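Local coordinates for protein N-deoxyribosyltransferase (PDB 6EVS) that probably transfers 2-deoxyribosyl groups between nucleobases, a reaction exploited in the enzymatic synthesis of modified nucleosides, at residues V19-A22 and E23-R27; L41-V44 and E45-S48; S48-W51 and R52-F56; E125-F129 and A130-I134. One frame throughout, in Å; residues are numbered along the deposited sequence.

Interaction 1 (V19-A22 and E23-R27)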
loop_
_atom_site.group_PDB
_atom_site.type_symbol
_atom_site.label_atom_id
_atom_site.label_comp_id
_atom_site.label_asym_id
_atom_site.label_seq_id
_atom_site.Cartn_x
_atom_site.Cartn_y
_atom_site.Cartn_z
ATOM N N VAL A 19 -17.134 -16.974 -18.878
ATOM C CA VAL A 19 -15.959 -17.371 -18.096
ATOM C C VAL A 19 -15.182 -18.467 -18.819
ATOM O O VAL A 19 -13.949 -18.434 -18.896
ATOM C CB VAL A 19 -16.389 -17.823 -16.687
ATOM C CG1 VAL A 19 -15.246 -18.571 -15.982
ATOM C CG2 VAL A 19 -16.819 -16.628 -15.865
ATOM N N SER A 20 -15.900 -19.452 -19.360
ATOM C CA SER A 20 -15.279 -20.563 -20.079
ATOM C C SER A 20 -14.490 -20.078 -21.290
ATOM O O SER A 20 -13.378 -20.558 -21.557
ATOM C CB SER A 20 -16.375 -21.552 -20.508
ATOM O OG SER A 20 -15.852 -22.592 -21.308
ATOM N N LYS A 21 -15.058 -19.146 -22.053
ATOM C CA LYS A 21 -14.348 -18.614 -23.209
ATOM C C LYS A 21 -13.121 -17.831 -22.768
ATOM O O LYS A 21 -12.061 -17.929 -23.396
ATOM C CB LYS A 21 -15.282 -17.732 -24.044
ATOM C CG LYS A 21 -14.623 -17.084 -25.269
ATOM C CD LYS A 21 -14.019 -18.134 -26.196
ATOM C CE LYS A 21 -13.750 -17.583 -27.587
ATOM N NZ LYS A 21 -13.380 -18.679 -28.533
ATOM N N ALA A 22 -13.249 -17.058 -21.684
ATOM C CA ALA A 22 -12.107 -16.308 -21.164
ATOM C C ALA A 22 -10.986 -17.246 -20.735
ATOM O O ALA A 22 -9.810 -17.002 -21.039
ATOM C CB ALA A 22 -12.531 -15.423 -19.990
ATOM N N GLU A 23 -11.331 -18.308 -19.998
ATOM C CA GLU A 23 -10.331 -19.295 -19.596
ATOM C C GLU A 23 -9.612 -19.859 -20.816
ATOM O O GLU A 23 -8.374 -19.878 -20.872
ATOM C CB GLU A 23 -10.984 -20.423 -18.800
ATOM C CG GLU A 23 -11.529 -20.035 -17.423
ATOM C CD GLU A 23 -12.520 -21.074 -16.897
ATOM O OE1 GLU A 23 -12.895 -21.977 -17.686
ATOM O OE2 GLU A 23 -12.912 -20.996 -15.707
ATOM N N GLN A 24 -10.380 -20.270 -21.828
ATOM C CA GLN A 24 -9.799 -20.877 -23.020
ATOM C C GLN A 24 -8.913 -19.892 -23.772
ATOM O O GLN A 24 -7.807 -20.238 -24.201
ATOM C CB GLN A 24 -10.912 -21.403 -23.935
ATOM C CG GLN A 24 -10.475 -21.578 -25.388
ATOM C CD GLN A 24 -11.598 -21.344 -26.384
ATOM O OE1 GLN A 24 -11.506 -20.478 -27.259
ATOM N NE2 GLN A 24 -12.666 -22.125 -26.259
ATOM N N VAL A 25 -9.384 -18.657 -23.953
ATOM C CA VAL A 25 -8.618 -17.691 -24.737
ATOM C C VAL A 25 -7.320 -17.337 -24.020
ATOM O O VAL A 25 -6.232 -17.363 -24.615
ATOM C CB VAL A 25 -9.462 -16.438 -25.024
ATOM C CG1 VAL A 25 -8.568 -15.286 -25.500
ATOM C CG2 VAL A 25 -10.534 -16.751 -26.072
ATOM N N LEU A 26 -7.415 -17.001 -22.731
ATOM C CA LEU A 26 -6.230 -16.532 -22.019
ATOM C C LEU A 26 -5.230 -17.659 -21.809
ATOM O O LEU A 26 -4.018 -17.417 -21.840
ATOM C CB LEU A 26 -6.620 -15.904 -20.677
ATOM C CG LEU A 26 -7.520 -14.669 -20.772
ATOM C CD1 LEU A 26 -7.999 -14.212 -19.409
ATOM C CD2 LEU A 26 -6.804 -13.529 -21.488
ATOM N N ARG A 27 -5.712 -18.893 -21.622
ATOM C CA ARG A 27 -4.803 -20.017 -21.407
ATOM C C ARG A 27 -4.160 -20.470 -22.712
ATOM O O ARG A 27 -2.997 -20.889 -22.719
ATOM C CB ARG A 27 -5.549 -21.175 -20.737
ATOM C CG ARG A 27 -5.797 -20.943 -19.249
ATOM C CD ARG A 27 -6.414 -22.167 -18.534
ATOM N NE ARG A 27 -6.568 -21.875 -17.109
ATOM C CZ ARG A 27 -7.563 -22.308 -16.341
ATOM N NH1 ARG A 27 -8.511 -23.078 -16.850
ATOM N NH2 ARG A 27 -7.592 -21.982 -15.054
#

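Interaction 2 (L41-V44 and E45-S48)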
loop_
_atom_site.group_PDB
_atom_site.type_symbol
_atom_site.label_atom_id
_atom_site.label_comp_id
_atom_site.label_asym_id
_atom_site.label_seq_id
_atom_site.Cartn_x
_atom_site.Cartn_y
_atom_site.Cartn_z
ATOM N N LEU A 41 -13.321 -25.195 -3.688
ATOM C CA LEU A 41 -12.677 -25.911 -2.587
ATOM C C LEU A 41 -13.314 -27.279 -2.377
ATOM O O LEU A 41 -14.520 -27.365 -2.132
ATOM C CB LEU A 41 -12.713 -25.053 -1.319
ATOM C CG LEU A 41 -11.874 -23.788 -1.564
ATOM C CD1 LEU A 41 -11.702 -22.940 -0.307
ATOM C CD2 LEU A 41 -10.513 -24.172 -2.133
ATOM N N PRO A 42 -12.528 -28.373 -2.485
ATOM C CA PRO A 42 -13.120 -29.715 -2.545
ATOM C C PRO A 42 -12.730 -30.650 -1.399
ATOM O O PRO A 42 -11.691 -31.315 -1.472
ATOM C CB PRO A 42 -12.589 -30.242 -3.883
ATOM C CG PRO A 42 -11.259 -29.450 -4.114
ATOM C CD PRO A 42 -11.164 -28.382 -3.036
ATOM N N GLU A 43 -13.537 -30.724 -0.344
ATOM C CA GLU A 43 -14.680 -29.843 -0.162
ATOM C C GLU A 43 -14.966 -29.635 1.313
ATOM O O GLU A 43 -15.618 -30.453 1.958
ATOM C CB GLU A 43 -15.941 -30.381 -0.849
ATOM C CG GLU A 43 -17.166 -29.468 -0.698
ATOM C CD GLU A 43 -17.134 -28.264 -1.630
ATOM O OE1 GLU A 43 -17.194 -28.459 -2.859
ATOM O OE2 GLU A 43 -17.037 -27.117 -1.138
ATOM N N VAL A 44 -14.436 -28.538 1.845
ATOM C CA VAL A 44 -15.002 -27.953 3.045
ATOM C C VAL A 44 -16.497 -27.782 2.823
ATOM O O VAL A 44 -16.938 -27.465 1.712
ATOM C CB VAL A 44 -14.311 -26.608 3.341
ATOM C CG1 VAL A 44 -15.164 -25.743 4.240
ATOM C CG2 VAL A 44 -12.950 -26.839 3.958
ATOM N N GLU A 45 -17.291 -28.011 3.873
ATOM C CA GLU A 45 -18.742 -27.908 3.747
ATOM C C GLU A 45 -19.131 -26.587 3.102
ATOM O O GLU A 45 -18.680 -25.518 3.528
ATOM C CB GLU A 45 -19.419 -28.042 5.111
ATOM C CG GLU A 45 -20.923 -27.774 5.062
ATOM C CD GLU A 45 -21.642 -28.238 6.304
ATOM O OE1 GLU A 45 -22.666 -28.947 6.173
ATOM O OE2 GLU A 45 -21.183 -27.894 7.413
ATOM N N PHE A 46 -19.945 -26.672 2.050
ATOM C CA PHE A 46 -20.351 -25.470 1.336
ATOM C C PHE A 46 -21.089 -24.528 2.277
ATOM O O PHE A 46 -21.881 -24.960 3.117
ATOM C CB PHE A 46 -21.229 -25.825 0.128
ATOM C CG PHE A 46 -20.860 -25.072 -1.124
ATOM C CD1 PHE A 46 -19.698 -25.385 -1.821
ATOM C CD2 PHE A 46 -21.654 -24.034 -1.590
ATOM C CE1 PHE A 46 -19.337 -24.689 -2.967
ATOM C CE2 PHE A 46 -21.305 -23.334 -2.734
ATOM C CZ PHE A 46 -20.142 -23.662 -3.427
ATOM N N GLY A 47 -20.780 -23.236 2.173
ATOM C CA GLY A 47 -21.478 -22.228 2.943
ATOM C C GLY A 47 -21.134 -22.163 4.413
ATOM O O GLY A 47 -21.642 -21.274 5.109
ATOM N N SER A 48 -20.305 -23.071 4.918
ATOM C CA SER A 48 -19.846 -22.963 6.293
ATOM C C SER A 48 -18.988 -21.706 6.477
ATOM O O SER A 48 -18.532 -21.077 5.510
ATOM C CB SER A 48 -19.048 -24.206 6.680
ATOM O OG SER A 48 -17.861 -24.270 5.898
#

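Interaction 3 (S48-W51 and R52-F56)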
loop_
_atom_site.group_PDB
_atom_site.type_symbol
_atom_site.label_atom_id
_atom_site.label_comp_id
_atom_site.label_asym_id
_atom_site.label_seq_id
_atom_site.Cartn_x
_atom_site.Cartn_y
_atom_site.Cartn_z
ATOM N N SER A 48 -20.305 -23.071 4.918
ATOM C CA SER A 48 -19.846 -22.963 6.293
ATOM C C SER A 48 -18.988 -21.706 6.477
ATOM O O SER A 48 -18.532 -21.077 5.510
ATOM C CB SER A 48 -19.048 -24.206 6.680
ATOM O OG SER A 48 -17.861 -24.270 5.898
ATOM N N PHE A 49 -18.772 -21.334 7.744
ATOM C CA PHE A 49 -17.839 -20.243 8.029
ATOM C C PHE A 49 -16.440 -20.570 7.522
ATOM O O PHE A 49 -15.757 -19.702 6.964
ATOM C CB PHE A 49 -17.794 -19.934 9.529
ATOM C CG PHE A 49 -16.968 -18.722 9.854
ATOM C CD1 PHE A 49 -17.505 -17.457 9.712
ATOM C CD2 PHE A 49 -15.653 -18.844 10.256
ATOM C CE1 PHE A 49 -16.753 -16.333 9.975
ATOM C CE2 PHE A 49 -14.894 -17.718 10.519
ATOM C CZ PHE A 49 -15.451 -16.462 10.379
ATOM N N GLU A 50 -15.987 -21.811 7.725
ATOM C CA GLU A 50 -14.699 -22.224 7.170
ATOM C C GLU A 50 -14.647 -22.015 5.656
ATOM O O GLU A 50 -13.649 -21.519 5.116
ATOM C CB GLU A 50 -14.436 -23.690 7.516
ATOM C CG GLU A 50 -13.059 -24.192 7.123
ATOM C CD GLU A 50 -12.714 -25.517 7.752
ATOM O OE1 GLU A 50 -12.605 -26.533 7.021
ATOM O OE2 GLU A 50 -12.548 -25.568 8.993
ATOM N N TRP A 51 -15.715 -22.411 4.950
ATOM C CA TRP A 51 -15.735 -22.295 3.495
ATOM C C TRP A 51 -15.744 -20.833 3.056
ATOM O O TRP A 51 -14.980 -20.443 2.158
ATOM C CB TRP A 51 -16.946 -23.064 2.928
ATOM C CG TRP A 51 -17.084 -22.891 1.455
ATOM C CD1 TRP A 51 -16.519 -23.659 0.475
ATOM C CD2 TRP A 51 -17.809 -21.858 0.789
ATOM N NE1 TRP A 51 -16.849 -23.159 -0.765
ATOM C CE2 TRP A 51 -17.647 -22.059 -0.598
ATOM C CE3 TRP A 51 -18.595 -20.787 1.231
ATOM C CZ2 TRP A 51 -18.235 -21.220 -1.547
ATOM C CZ3 TRP A 51 -19.181 -19.958 0.284
ATOM C CH2 TRP A 51 -18.986 -20.174 -1.084
ATOM N N ARG A 52 -16.567 -20.000 3.701
ATOM C CA ARG A 52 -16.595 -18.578 3.361
ATOM C C ARG A 52 -15.228 -17.926 3.601
ATOM O O ARG A 52 -14.768 -17.105 2.801
ATOM C CB ARG A 52 -17.701 -17.871 4.160
ATOM C CG ARG A 52 -17.203 -17.017 5.316
ATOM C CD ARG A 52 -18.293 -16.314 6.118
ATOM N NE ARG A 52 -17.732 -15.198 6.889
ATOM C CZ ARG A 52 -18.465 -14.291 7.531
ATOM N NH1 ARG A 52 -19.792 -14.367 7.480
ATOM N NH2 ARG A 52 -17.880 -13.301 8.202
ATOM N N THR A 53 -14.554 -18.305 4.683
ATOM C CA THR A 53 -13.255 -17.720 5.005
ATOM C C THR A 53 -12.204 -18.136 3.990
ATOM O O THR A 53 -11.461 -17.290 3.475
ATOM C CB THR A 53 -12.844 -18.126 6.417
ATOM O OG1 THR A 53 -13.887 -17.776 7.326
ATOM C CG2 THR A 53 -11.510 -17.448 6.825
ATOM N N PHE A 54 -12.108 -19.442 3.708
ATOM C CA PHE A 54 -11.053 -19.914 2.818
ATOM C C PHE A 54 -11.240 -19.387 1.400
ATOM O O PHE A 54 -10.262 -19.045 0.727
ATOM C CB PHE A 54 -11.003 -21.437 2.820
ATOM C CG PHE A 54 -10.381 -22.014 4.058
ATOM C CD1 PHE A 54 -9.541 -21.245 4.851
ATOM C CD2 PHE A 54 -10.645 -23.321 4.438
ATOM C CE1 PHE A 54 -8.962 -21.774 6.013
ATOM C CE2 PHE A 54 -10.067 -23.852 5.587
ATOM C CZ PHE A 54 -9.224 -23.074 6.372
ATOM N N VAL A 55 -12.482 -19.330 0.925
ATOM C CA VAL A 55 -12.716 -18.834 -0.428
ATOM C C VAL A 55 -12.307 -17.372 -0.530
ATOM O O VAL A 55 -11.594 -16.969 -1.460
ATOM C CB VAL A 55 -14.185 -19.045 -0.830
ATOM C CG1 VAL A 55 -14.511 -18.189 -2.062
ATOM C CG2 VAL A 55 -14.461 -20.522 -1.107
ATOM N N PHE A 56 -12.766 -16.548 0.413
ATOM C CA PHE A 56 -12.355 -15.149 0.436
ATOM C C PHE A 56 -10.836 -15.026 0.462
ATOM O O PHE A 56 -10.240 -14.327 -0.365
ATOM C CB PHE A 56 -12.969 -14.446 1.647
ATOM C CG PHE A 56 -12.627 -12.984 1.726
ATOM C CD1 PHE A 56 -13.387 -12.033 1.043
ATOM C CD2 PHE A 56 -11.562 -12.569 2.470
ATOM C CE1 PHE A 56 -13.065 -10.669 1.122
ATOM C CE2 PHE A 56 -11.211 -11.199 2.545
ATOM C CZ PHE A 56 -11.972 -10.257 1.856
#

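Interaction 4 (E125-F129 and A130-I134)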
loop_
_atom_site.group_PDB
_atom_site.type_symbol
_atom_site.label_atom_id
_atom_site.label_comp_id
_atom_site.label_asym_id
_atom_site.label_seq_id
_atom_site.Cartn_x
_atom_site.Cartn_y
_atom_site.Cartn_z
ATOM N N GLU A 125 -6.905 -11.466 -28.279
ATOM C CA GLU A 125 -5.923 -12.405 -28.806
ATOM C C GLU A 125 -4.727 -11.691 -29.420
ATOM O O GLU A 125 -3.624 -12.250 -29.438
ATOM C CB GLU A 125 -6.580 -13.340 -29.820
ATOM C CG GLU A 125 -7.281 -14.501 -29.131
ATOM C CD GLU A 125 -8.485 -15.014 -29.890
ATOM O OE1 GLU A 125 -9.335 -15.666 -29.250
ATOM O OE2 GLU A 125 -8.581 -14.776 -31.114
ATOM N N ASN A 126 -4.917 -10.462 -29.901
ATOM C CA ASN A 126 -3.839 -9.682 -30.496
ATOM C C ASN A 126 -3.193 -8.691 -29.531
ATOM O O ASN A 126 -2.191 -8.070 -29.895
ATOM C CB ASN A 126 -4.356 -8.929 -31.724
ATOM C CG ASN A 126 -4.756 -9.863 -32.850
ATOM O OD1 ASN A 126 -4.153 -10.923 -33.039
ATOM N ND2 ASN A 126 -5.777 -9.474 -33.608
ATOM N N TYR A 127 -3.734 -8.532 -28.323
ATOM C CA TYR A 127 -3.185 -7.588 -27.354
ATOM C C TYR A 127 -1.764 -7.976 -26.947
ATOM O O TYR A 127 -1.462 -9.155 -26.737
ATOM C CB TYR A 127 -4.089 -7.541 -26.121
ATOM C CG TYR A 127 -3.721 -6.487 -25.108
ATOM C CD1 TYR A 127 -4.044 -5.146 -25.316
ATOM C CD2 TYR A 127 -3.052 -6.833 -23.932
ATOM C CE1 TYR A 127 -3.713 -4.179 -24.372
ATOM C CE2 TYR A 127 -2.727 -5.877 -22.987
ATOM C CZ TYR A 127 -3.054 -4.553 -23.211
ATOM O OH TYR A 127 -2.720 -3.607 -22.264
ATOM N N ASP A 128 -0.890 -6.976 -26.818
ATOM C CA ASP A 128 0.494 -7.210 -26.404
ATOM C C ASP A 128 0.553 -7.177 -24.880
ATOM O O ASP A 128 0.672 -6.111 -24.276
ATOM C CB ASP A 128 1.429 -6.175 -27.021
ATOM C CG ASP A 128 2.896 -6.567 -26.898
ATOM O OD1 ASP A 128 3.242 -7.351 -25.985
ATOM O OD2 ASP A 128 3.706 -6.089 -27.715
ATOM N N PHE A 129 0.480 -8.360 -24.262
ATOM C CA PHE A 129 0.536 -8.471 -22.808
ATOM C C PHE A 129 1.910 -8.095 -22.259
ATOM O O PHE A 129 2.019 -7.668 -21.103
ATOM C CB PHE A 129 0.198 -9.903 -22.380
ATOM C CG PHE A 129 -1.259 -10.229 -22.424
ATOM C CD1 PHE A 129 -1.871 -10.558 -23.624
ATOM C CD2 PHE A 129 -2.018 -10.230 -21.265
ATOM C CE1 PHE A 129 -3.223 -10.885 -23.664
ATOM C CE2 PHE A 129 -3.359 -10.560 -21.295
ATOM C CZ PHE A 129 -3.967 -10.881 -22.498
ATOM N N ALA A 130 2.965 -8.269 -23.058
ATOM C CA ALA A 130 4.316 -7.972 -22.589
ATOM C C ALA A 130 4.491 -6.481 -22.307
ATOM O O ALA A 130 4.989 -6.097 -21.242
ATOM C CB ALA A 130 5.343 -8.446 -23.621
ATOM N N THR A 131 4.079 -5.626 -23.252
ATOM C CA THR A 131 4.246 -4.183 -23.120
ATOM C C THR A 131 3.049 -3.493 -22.481
ATOM O O THR A 131 3.188 -2.354 -22.012
ATOM C CB THR A 131 4.510 -3.544 -24.486
ATOM O OG1 THR A 131 3.441 -3.862 -25.382
ATOM C CG2 THR A 131 5.822 -4.050 -25.075
ATOM N N LEU A 132 1.884 -4.144 -22.468
ATOM C CA LEU A 132 0.694 -3.630 -21.800
ATOM C C LEU A 132 0.314 -2.223 -22.280
ATOM O O LEU A 132 0.245 -1.283 -21.484
ATOM C CB LEU A 132 0.902 -3.659 -20.292
ATOM C CG LEU A 132 -0.286 -3.579 -19.342
ATOM C CD1 LEU A 132 -0.712 -4.986 -18.927
ATOM C CD2 LEU A 132 0.053 -2.745 -18.112
ATOM N N PRO A 133 0.044 -2.049 -23.570
ATOM C CA PRO A 133 -0.327 -0.720 -24.048
ATOM C C PRO A 133 -1.686 -0.318 -23.498
ATOM O O PRO A 133 -2.527 -1.158 -23.150
ATOM C CB PRO A 133 -0.345 -0.880 -25.570
ATOM C CG PRO A 133 -0.608 -2.315 -25.795
ATOM C CD PRO A 133 0.003 -3.051 -24.652
ATOM N N ILE A 134 -1.879 0.990 -23.363
ATOM C CA ILE A 134 -3.142 1.482 -22.837
ATOM C C ILE A 134 -4.207 1.338 -23.916
ATOM O O ILE A 134 -3.936 1.530 -25.106
ATOM C CB ILE A 134 -2.980 2.935 -22.346
ATOM C CG1 ILE A 134 -4.189 3.385 -21.516
ATOM C CG2 ILE A 134 -2.639 3.892 -23.475
ATOM C CD1 ILE A 134 -4.058 4.802 -20.988
#

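Interaction 1 (V19-A22 and E23-R27)
The aliphatic chain of Lys21 lies against Val25 CG2, one turn further along helix 13-28, the connection of the beta-alpha-beta unit that runs from strand 3-7 to strand 32-34. Four backbone bonds of the i to i+4 kind, in which the amides of Glu23, Gln24, Val25 and Leu26 donate in turn to the carbonyls of Val19, Ser20, Lys21 and Ala22, establish regular alpha-helical geometry. The Lys21 side chain exploits that spacing. From CB, its CG leaves opposite the backbone N (chi1 178°), and the bend at chi2 (57°) turns the chain along the helix rather than straight off it. Lys21 CG only grazes Val25 CG2, but Lys21 CD passes 3.8 Å from that methyl and Lys21 CE 3.7 Å from it. Lys21 CD also comes within 3.6 Å of Gln24 OE1. The ammonium NZ of Lys21 then donates to Gln24 OE1 at 2.9 Å, approaching 24° out of the amide carbonyl plane. On another side of the helix, Glu23 sends its carboxylate back past Val19; its oxygens are held by Ser35, through a hydrogen bond to OE2, and by Arg37, through a salt bridge to OE1. Ala22 and Leu26 turn instead to the sheet, touching Leu6 and Ile4 respectively. Against the charged group of Glu23 lies a purely apolar branch: Val19 CG1 sits 3.4 Å from Glu23 OE2.

Interaction 2 (L41-V44 and E45-S48)
Val44 reaches Ser48 with one branch of its side chain: CG1, anti to the valine's own N (chi1 159°), comes 3.5 Å from Ser48 OG, while the valine side chain also touches Glu50 and Trp51 of helix 49-65. A second contact, between Glu43 and Phe46, is less certain, because the Glu43 carboxylate is modelled too tight against the carbonyl of Leu41 and its exact placement is doubtful. As modelled, Glu43 OE2 comes to the edge of the Phe46 ring, near its plane, while the carboxylate plane is turned 63° from the ring plane. In this tentative placement the Glu43 chain leaves with CG trans to its N and then folds over at chi2 (78°), which brings the carboxylate round to the ring. The peptide bond between Pro42 and Glu43 is modelled cis. Phe46 has a chi1 away from any staggered value, and its ring also meets that of Trp51. Residues Glu45 to Ser48 form a type II beta turn: Ser48 N donates to Glu45 O at 3.2 Å, and Gly47, with positive phi, occupies the position in the turn where glycine is favoured. Ser48 adds a second bond, since its OG donates to the same Glu45 O at 2.8 Å, tilted 20° from the carbonyl plane. That bond depends on OG standing between the backbone N and the carbonyl carbon, folded back over its own main chain. Ser48 is also the N-cap of helix 49-65, so the turn leads directly into the helix start.

Interaction 3 (S48-W51 and R52-F56)
Phe49 puts its ring atom CE1 over one face of the Arg52 guanidinium, 3.2 Å above that plane and displaced toward its rim, with the two planes inclined by 37°. The closest side-chain pair is Phe49 CE1 to Arg52 NE, 3.4 Å. An unusual first torsion of Arg52 (chi1 105°, away from any staggered value) and a chain extended from CG to NE carry the charge to the second subunit, where Asp112 of that subunit forms a salt bridge with NE. Thr53 meets the same ring over one face, its OG1 being 3.3 Å from Phe49 CE2. This hydroxyl also donates to Phe49 O at 2.7 Å, while Thr53 N reaches that oxygen from the opposite face of the carbonyl plane, so two bonds grip one acceptor. These contacts lie in the first turns of helix 49-65, at an interface of the hexameric assembly. Ser48 OG, also bonded to Glu45, accepts the capping bond from Trp51 N at 3.0 Å. On another side, Val55 CG2 makes a CH-pi contact with the Trp51 five-membered ring, 3.8 Å from its centroid and 23° off the normal. The indole NE1 is tied to Gln40 O. Glu50 CG approaches the Phe54 ring obliquely, 3.4 Å from Phe54 CE2. Phe49 and Phe54 both meet aromatic rings of the third subunit, its Phe54 and Phe49 respectively.

Interaction 4 (E125-F129 and A130-I134)
Tyr127 OH donates to the carbonyl O of Pro133 at 2.6 Å, the shortest polar bond across this turn. The donor lies 16° out of the carbonyl plane, and Pro133 O meets the ring at its edge, near the ring plane. With chi1 at -173°, CG is trans to the backbone N, and the ring reaches across to the proline, Pro133 CD packing 3.7 Å from Tyr127 CZ. The fold-back of the chain between is accompanied by two weak bonds to Asp128 OD1, from Ala130 N at 3.1 Å and Thr131 N at 3.3 Å; the first gives an Asx-turn-like arrangement. Asp128 O accepts from Leu132 N at 2.9 Å, somewhat bent at 143°. Leu132 itself has positive phi and psi, a left-handed helical conformation that redirects the chain toward Pro133. Thr131 and Ala130 reach the fifth subunit through their carbonyls: Thr131 O accepts from His62 there, and Ala130 O, weakly, from Trp65 of that subunit. The fold-back follows helix 121-126 and rests on the sheet: Tyr127 touches Met97 of strand 96-99, Phe129 packs on the same methionine and on Leu26 of helix 13-28, and both Phe129 and Leu132 lean on Ile68 of strand 68-72.

In the fold
From the N terminus, interaction 1 comes first, within helix 13-28 and beside the parallel sheet. After strand 32-34 the chain leaves the core in a loop, where interaction 2 closes a tight turn; interaction 3, at the start of helix 49-65, begins on Ser48, the residue where interaction 2 ends, and their centres are about 7 Å apart. Interaction 4 closes the turn after helix 121-126. Interactions 1 and 4 stand in series with the others, and none is nested or crossed. Though far apart in sequence, 1 and 4 touch where Val25 meets Glu125, joining the first helix to the C-terminal segment. The centres of interactions 2 and 4 are about 37 Å apart, on opposite sides of the chain's centre.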